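Local structure of Pdx2 protein (Plasmodium falciparum, 2ABW) at residues I76-C90 with Q187-L199. The protein hydrolyses glutamine to glutamate and ammonia, which is channelled to the partner subunit Pdx1 for the synthesis of pyridoxal 5'-phosphate, the active form of vitamin B6. Numbering follows the deposited sequence.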
loop_
_atom_site.group_PDB
_atom_site.type_symbol
_atom_site.label_atom_id
_atom_site.label_comp_id
_atom_site.label_asym_id
_atom_site.label_seq_id
_atom_site.Cartn_x
_atom_site.Cartn_y
_atom_site.Cartn_z
ATOM N N ILE A 76 11.298 5.344 2.179
ATOM C CA ILE A 76 10.330 5.165 3.220
ATOM C C ILE A 76 10.750 5.735 4.536
ATOM O O ILE A 76 9.967 6.346 5.264
ATOM C CB ILE A 76 9.990 3.652 3.370
ATOM C CG1 ILE A 76 9.336 3.086 2.130
ATOM C CG2 ILE A 76 9.037 3.362 4.568
ATOM C CD1 ILE A 76 9.437 1.594 2.024
ATOM N N HIS A 77 11.973 5.447 4.968
ATOM C CA HIS A 77 12.406 5.601 6.328
ATOM C C HIS A 77 13.342 6.753 6.614
ATOM O O HIS A 77 13.366 7.233 7.719
ATOM C CB HIS A 77 13.156 4.346 6.761
ATOM C CG HIS A 77 12.285 3.133 6.790
ATOM N ND1 HIS A 77 11.263 2.966 7.717
ATOM C CD2 HIS A 77 12.230 2.087 5.948
ATOM C CE1 HIS A 77 10.686 1.789 7.478
ATOM N NE2 HIS A 77 11.206 1.253 6.394
ATOM N N VAL A 78 13.985 7.267 5.599
ATOM C CA VAL A 78 14.858 8.460 5.730
ATOM C C VAL A 78 14.179 9.691 5.144
ATOM O O VAL A 78 14.053 10.723 5.815
ATOM C CB VAL A 78 16.255 8.233 5.127
ATOM C CG1 VAL A 78 17.120 9.540 5.300
ATOM C CG2 VAL A 78 16.953 7.001 5.854
ATOM N N LEU A 79 13.759 9.599 3.890
ATOM C CA LEU A 79 13.025 10.710 3.248
ATOM C C LEU A 79 11.639 10.812 3.834
ATOM O O LEU A 79 11.053 11.920 3.743
ATOM C CB LEU A 79 12.930 10.518 1.749
ATOM C CG LEU A 79 14.273 10.475 1.083
ATOM C CD1 LEU A 79 14.069 10.418 -0.412
ATOM C CD2 LEU A 79 15.305 11.544 1.558
ATOM N N LYS A 80 11.073 9.697 4.335
ATOM C CA LYS A 80 9.712 9.681 4.873
ATOM C C LYS A 80 8.650 10.110 3.831
ATOM O O LYS A 80 7.636 10.807 4.159
ATOM C CB LYS A 80 9.622 10.550 6.086
ATOM C CG LYS A 80 10.627 10.352 7.150
ATOM C CD LYS A 80 10.432 9.110 7.849
ATOM C CE LYS A 80 11.286 9.114 9.106
ATOM N NZ LYS A 80 11.533 7.778 9.689
ATOM N N LYS A 81 8.893 9.736 2.577
ATOM C CA LYS A 81 7.946 10.074 1.545
ATOM C C LYS A 81 6.747 9.120 1.636
ATOM O O LYS A 81 6.861 7.987 2.029
ATOM C CB LYS A 81 8.567 10.015 0.198
ATOM C CG LYS A 81 9.544 11.177 0.027
ATOM C CD LYS A 81 9.753 11.314 -1.513
ATOM C CE LYS A 81 10.745 12.199 -1.871
ATOM N NZ LYS A 81 10.925 12.238 -3.303
ATOM N N PRO A 82 5.543 9.646 1.325
ATOM C CA PRO A 82 4.360 8.791 1.432
ATOM C C PRO A 82 4.431 7.526 0.574
ATOM O O PRO A 82 4.788 7.625 -0.621
ATOM C CB PRO A 82 3.209 9.716 1.000
ATOM C CG PRO A 82 3.687 11.063 1.363
ATOM C CD PRO A 82 5.187 11.037 1.030
ATOM N N ILE A 83 3.969 6.414 1.147
ATOM C CA ILE A 83 3.935 5.142 0.444
ATOM C C ILE A 83 2.667 4.422 0.790
ATOM O O ILE A 83 2.257 4.457 1.918
ATOM C CB ILE A 83 5.206 4.321 0.740
ATOM C CG1 ILE A 83 5.299 3.109 -0.201
ATOM C CG2 ILE A 83 5.331 4.029 2.215
ATOM C CD1 ILE A 83 6.663 2.483 -0.270
ATOM N N TRP A 84 2.096 3.808 -0.199
ATOM C CA TRP A 84 0.845 3.018 -0.074
ATOM C C TRP A 84 1.170 1.629 -0.547
ATOM O O TRP A 84 1.390 1.384 -1.743
ATOM C CB TRP A 84 -0.244 3.624 -0.942
ATOM C CG TRP A 84 -1.562 2.926 -0.842
ATOM C CD1 TRP A 84 -1.936 1.966 0.105
ATOM C CD2 TRP A 84 -2.688 3.166 -1.649
ATOM N NE1 TRP A 84 -3.230 1.553 -0.133
ATOM C CE2 TRP A 84 -3.718 2.299 -1.201
ATOM C CE3 TRP A 84 -2.947 4.037 -2.720
ATOM C CZ2 TRP A 84 -4.969 2.300 -1.774
ATOM C CZ3 TRP A 84 -4.164 3.965 -3.318
ATOM C CH2 TRP A 84 -5.174 3.155 -2.826
ATOM N N GLY A 85 1.173 0.681 0.374
ATOM C CA GLY A 85 1.276 -0.716 0.012
ATOM C C GLY A 85 -0.073 -1.361 0.012
ATOM O O GLY A 85 -0.761 -1.309 1.012
ATOM N N THR A 86 -0.466 -1.952 -1.124
ATOM C CA THR A 86 -1.736 -2.574 -1.241
ATOM C C THR A 86 -1.566 -4.041 -1.659
ATOM O O THR A 86 -0.747 -4.381 -2.465
ATOM C CB THR A 86 -2.652 -1.768 -2.112
ATOM O OG1 THR A 86 -4.025 -2.244 -1.945
ATOM C CG2 THR A 86 -2.244 -1.837 -3.566
ATOM N N CYS A 87 -2.276 -4.877 -0.922
ATOM C CA CYS A 87 -2.131 -6.339 -1.019
ATOM C C CYS A 87 -0.673 -6.766 -0.847
ATOM O O CYS A 87 -0.160 -6.698 0.264
ATOM C CB CYS A 87 -2.752 -6.836 -2.305
ATOM S SG CYS A 87 -3.361 -8.523 -2.108
ATOM N N ALA A 88 0.036 -7.244 -1.892
ATOM C CA ALA A 88 1.459 -7.510 -1.719
ATOM C C ALA A 88 2.245 -6.389 -1.131
ATOM O O ALA A 88 3.160 -6.638 -0.364
ATOM C CB ALA A 88 2.123 -7.842 -3.027
ATOM N N GLY A 89 1.980 -5.141 -1.530
ATOM C CA GLY A 89 2.741 -4.038 -1.003
ATOM C C GLY A 89 2.489 -3.944 0.468
ATOM O O GLY A 89 3.330 -3.443 1.198
ATOM N N CYS A 90 1.262 -4.202 0.911
ATOM C CA CYS A 90 0.974 -4.111 2.358
ATOM C C CYS A 90 1.845 -5.108 3.061
ATOM O O CYS A 90 2.410 -4.773 4.103
ATOM C CB CYS A 90 -0.510 -4.359 2.649
ATOM S SG CYS A 90 -0.995 -3.928 4.316
ATOM N N GLN A 187 0.547 4.580 9.336
ATOM C CA GLN A 187 1.576 4.826 10.367
ATOM C C GLN A 187 2.561 5.816 9.741
ATOM O O GLN A 187 3.200 5.457 8.765
ATOM C CB GLN A 187 2.342 3.573 10.765
ATOM C CG GLN A 187 3.315 3.852 11.930
ATOM C CD GLN A 187 4.015 2.656 12.377
ATOM O OE1 GLN A 187 3.771 1.530 11.877
ATOM N NE2 GLN A 187 4.976 2.868 13.315
ATOM N N ASN A 188 2.602 7.026 10.305
ATOM C CA ASN A 188 3.524 8.048 9.788
ATOM C C ASN A 188 3.232 8.186 8.278
ATOM O O ASN A 188 2.046 8.315 7.914
ATOM C CB ASN A 188 4.963 7.700 10.071
ATOM C CG ASN A 188 5.279 7.473 11.532
ATOM O OD1 ASN A 188 4.998 8.329 12.327
ATOM N ND2 ASN A 188 5.811 6.269 11.879
ATOM N N ASN A 189 4.253 8.080 7.422
ATOM C CA ASN A 189 4.105 8.233 5.995
ATOM C C ASN A 189 3.587 7.035 5.193
ATOM O O ASN A 189 3.505 7.071 3.953
ATOM C CB ASN A 189 5.438 8.669 5.391
ATOM C CG ASN A 189 6.570 7.745 5.731
ATOM O OD1 ASN A 189 6.823 7.485 6.901
ATOM N ND2 ASN A 189 7.334 7.251 4.695
ATOM N N CYS A 190 3.236 5.953 5.893
ATOM C CA CYS A 190 2.836 4.693 5.305
ATOM C C CYS A 190 1.368 4.348 5.438
ATOM O O CYS A 190 0.791 4.489 6.503
ATOM C CB CYS A 190 3.613 3.548 5.945
ATOM S SG CYS A 190 5.434 3.722 5.750
ATOM N N LEU A 191 0.772 3.902 4.345
ATOM C CA LEU A 191 -0.595 3.467 4.307
ATOM C C LEU A 191 -0.588 2.085 3.810
ATOM O O LEU A 191 0.111 1.739 2.850
ATOM C CB LEU A 191 -1.391 4.355 3.324
ATOM C CG LEU A 191 -2.810 3.991 2.971
ATOM C CD1 LEU A 191 -3.715 4.139 4.244
ATOM C CD2 LEU A 191 -3.326 4.869 1.844
ATOM N N GLY A 192 -1.381 1.204 4.398
ATOM C CA GLY A 192 -1.454 -0.164 3.972
ATOM C C GLY A 192 -2.919 -0.620 3.914
ATOM O O GLY A 192 -3.680 -0.382 4.849
ATOM N N THR A 193 -3.260 -1.321 2.825
ATOM C CA THR A 193 -4.615 -1.891 2.625
ATOM C C THR A 193 -4.511 -3.307 2.198
ATOM O O THR A 193 -3.575 -3.686 1.451
ATOM C CB THR A 193 -5.361 -1.055 1.588
ATOM O OG1 THR A 193 -4.589 -0.936 0.362
ATOM C CG2 THR A 193 -5.695 0.348 2.168
ATOM N N VAL A 194 -5.389 -4.160 2.741
ATOM C CA VAL A 194 -5.346 -5.586 2.391
ATOM C C VAL A 194 -6.159 -5.922 1.146
ATOM O O VAL A 194 -6.121 -7.064 0.632
ATOM C CB VAL A 194 -5.802 -6.456 3.567
ATOM C CG1 VAL A 194 -5.032 -6.124 4.873
ATOM C CG2 VAL A 194 -7.334 -6.251 3.813
ATOM N N PHE A 195 -6.986 -5.007 0.726
ATOM C CA PHE A 195 -7.965 -5.162 -0.387
ATOM C C PHE A 195 -7.382 -4.617 -1.693
ATOM O O PHE A 195 -6.264 -4.097 -1.723
ATOM C CB PHE A 195 -9.298 -4.500 -0.025
ATOM C CG PHE A 195 -9.189 -3.065 0.464
ATOM C CD1 PHE A 195 -9.226 -2.011 -0.425
ATOM C CD2 PHE A 195 -9.084 -2.797 1.811
ATOM C CE1 PHE A 195 -9.149 -0.709 0.012
ATOM C CE2 PHE A 195 -9.010 -1.500 2.253
ATOM C CZ PHE A 195 -9.043 -0.443 1.367
ATOM N N HIS A 196 -8.149 -4.774 -2.747
ATOM C CA HIS A 196 -7.814 -4.311 -4.097
ATOM C C HIS A 196 -8.575 -3.053 -4.424
ATOM O O HIS A 196 -9.679 -3.100 -4.946
ATOM C CB HIS A 196 -8.183 -5.402 -5.111
ATOM C CG HIS A 196 -7.158 -6.455 -5.207
ATOM N ND1 HIS A 196 -6.148 -6.405 -6.139
ATOM C CD2 HIS A 196 -6.949 -7.569 -4.470
ATOM C CE1 HIS A 196 -5.384 -7.479 -5.997
ATOM N NE2 HIS A 196 -5.828 -8.186 -4.965
ATOM N N PRO A 197 -7.972 -1.876 -4.125
ATOM C CA PRO A 197 -8.715 -0.610 -4.312
ATOM C C PRO A 197 -8.961 -0.298 -5.754
ATOM O O PRO A 197 -9.820 0.528 -6.095
ATOM C CB PRO A 197 -7.702 0.412 -3.761
ATOM C CG PRO A 197 -6.357 -0.195 -3.954
ATOM C CD PRO A 197 -6.569 -1.667 -3.771
ATOM N N GLU A 198 -8.272 -0.998 -6.652
ATOM C CA GLU A 198 -8.427 -0.776 -8.078
ATOM C C GLU A 198 -9.545 -1.552 -8.705
ATOM O O GLU A 198 -9.872 -1.296 -9.896
ATOM C CB GLU A 198 -7.094 -1.046 -8.762
ATOM C CG GLU A 198 -6.793 -2.479 -9.049
ATOM C CD GLU A 198 -6.478 -3.415 -7.844
ATOM O OE1 GLU A 198 -6.571 -3.028 -6.655
ATOM O OE2 GLU A 198 -6.176 -4.603 -8.198
ATOM N N LEU A 199 -10.150 -2.455 -7.945
ATOM C CA LEU A 199 -11.159 -3.427 -8.504
ATOM C C LEU A 199 -12.624 -3.012 -8.174
ATOM O O LEU A 199 -13.542 -3.689 -8.584
ATOM C CB LEU A 199 -10.876 -4.795 -8.014
ATOM C CG LEU A 199 -9.629 -5.542 -8.471
ATOM C CD1 LEU A 199 -9.657 -7.001 -7.950
ATOM C CD2 LEU A 199 -9.671 -5.399 -9.942
HETATM O O HOH W 1 -4.326 -4.102 -4.459
#
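Thr193 OG1 meets two side chains of strand 83-86. Thr193 OG1 accepts a hydrogen bond from Trp84 NE1 (2.9 Å), tilted from the indole plane. Thr193 OG1 and Thr86 OG1 share a second, at 2.7 Å. The first torsion of Thr193 (chi1 54°) sets OG1 between the backbone N and the carbonyl carbon, where it meets both partners. Thr193 CB lies at the indole edge. Leu191 lies alongside Trp84, and its CD2 sits 3.7 Å from the centroid of the five-membered ring, over the face. Pro197 CG reaches the six-membered part of the indole at CZ2. Beyond the strand end, Cys87 SG lies 3.8 Å from His196 NE2 in one of two conformers of Cys87, so the distance is provisional. His196 ND1 donates to Glu198 OE2 at 2.7 Å, close to the ring plane and on the syn lone pair. A water bonds to Thr86 OG1 and weakly to Glu198 OE1.

Parallel backbone pairing sets the strand residues side by side. Ile83 and Gly85 exchange bonds with strand 190-193 and Asn189, and Cys87 N donates to Thr193 O. At the other end, Asn189 ND2 bridges two carbonyls. Asn189 ND2 meets Ile76 O in the carbonyl plane, on a lone pair, at 2.8 Å. It approaches Lys81 O from above the carbonyl plane along a nearly straight N-H (174°). This ties the turn before strand 190-193 to the end of helix 63-77 and to the loop that leads into strand 83-86. On the opposite sheet face from Trp84, Cys190 SG packs on Ile83 CG2 at 3.5 Å. Helices 16-23 and 204-219 cover Trp84 through Phe22 and Phe205.

The two strands are neighbours in the central sheet. Cys87, with positive phi (53°), turns from strand to helix between Gly85 and Gly89, as in a nucleophile elbow. Cys87 as nucleophile, with His196 and Glu198 as the charge relay, is consistent with the Cys-His-Glu triad of a class I glutamine amidotransferase.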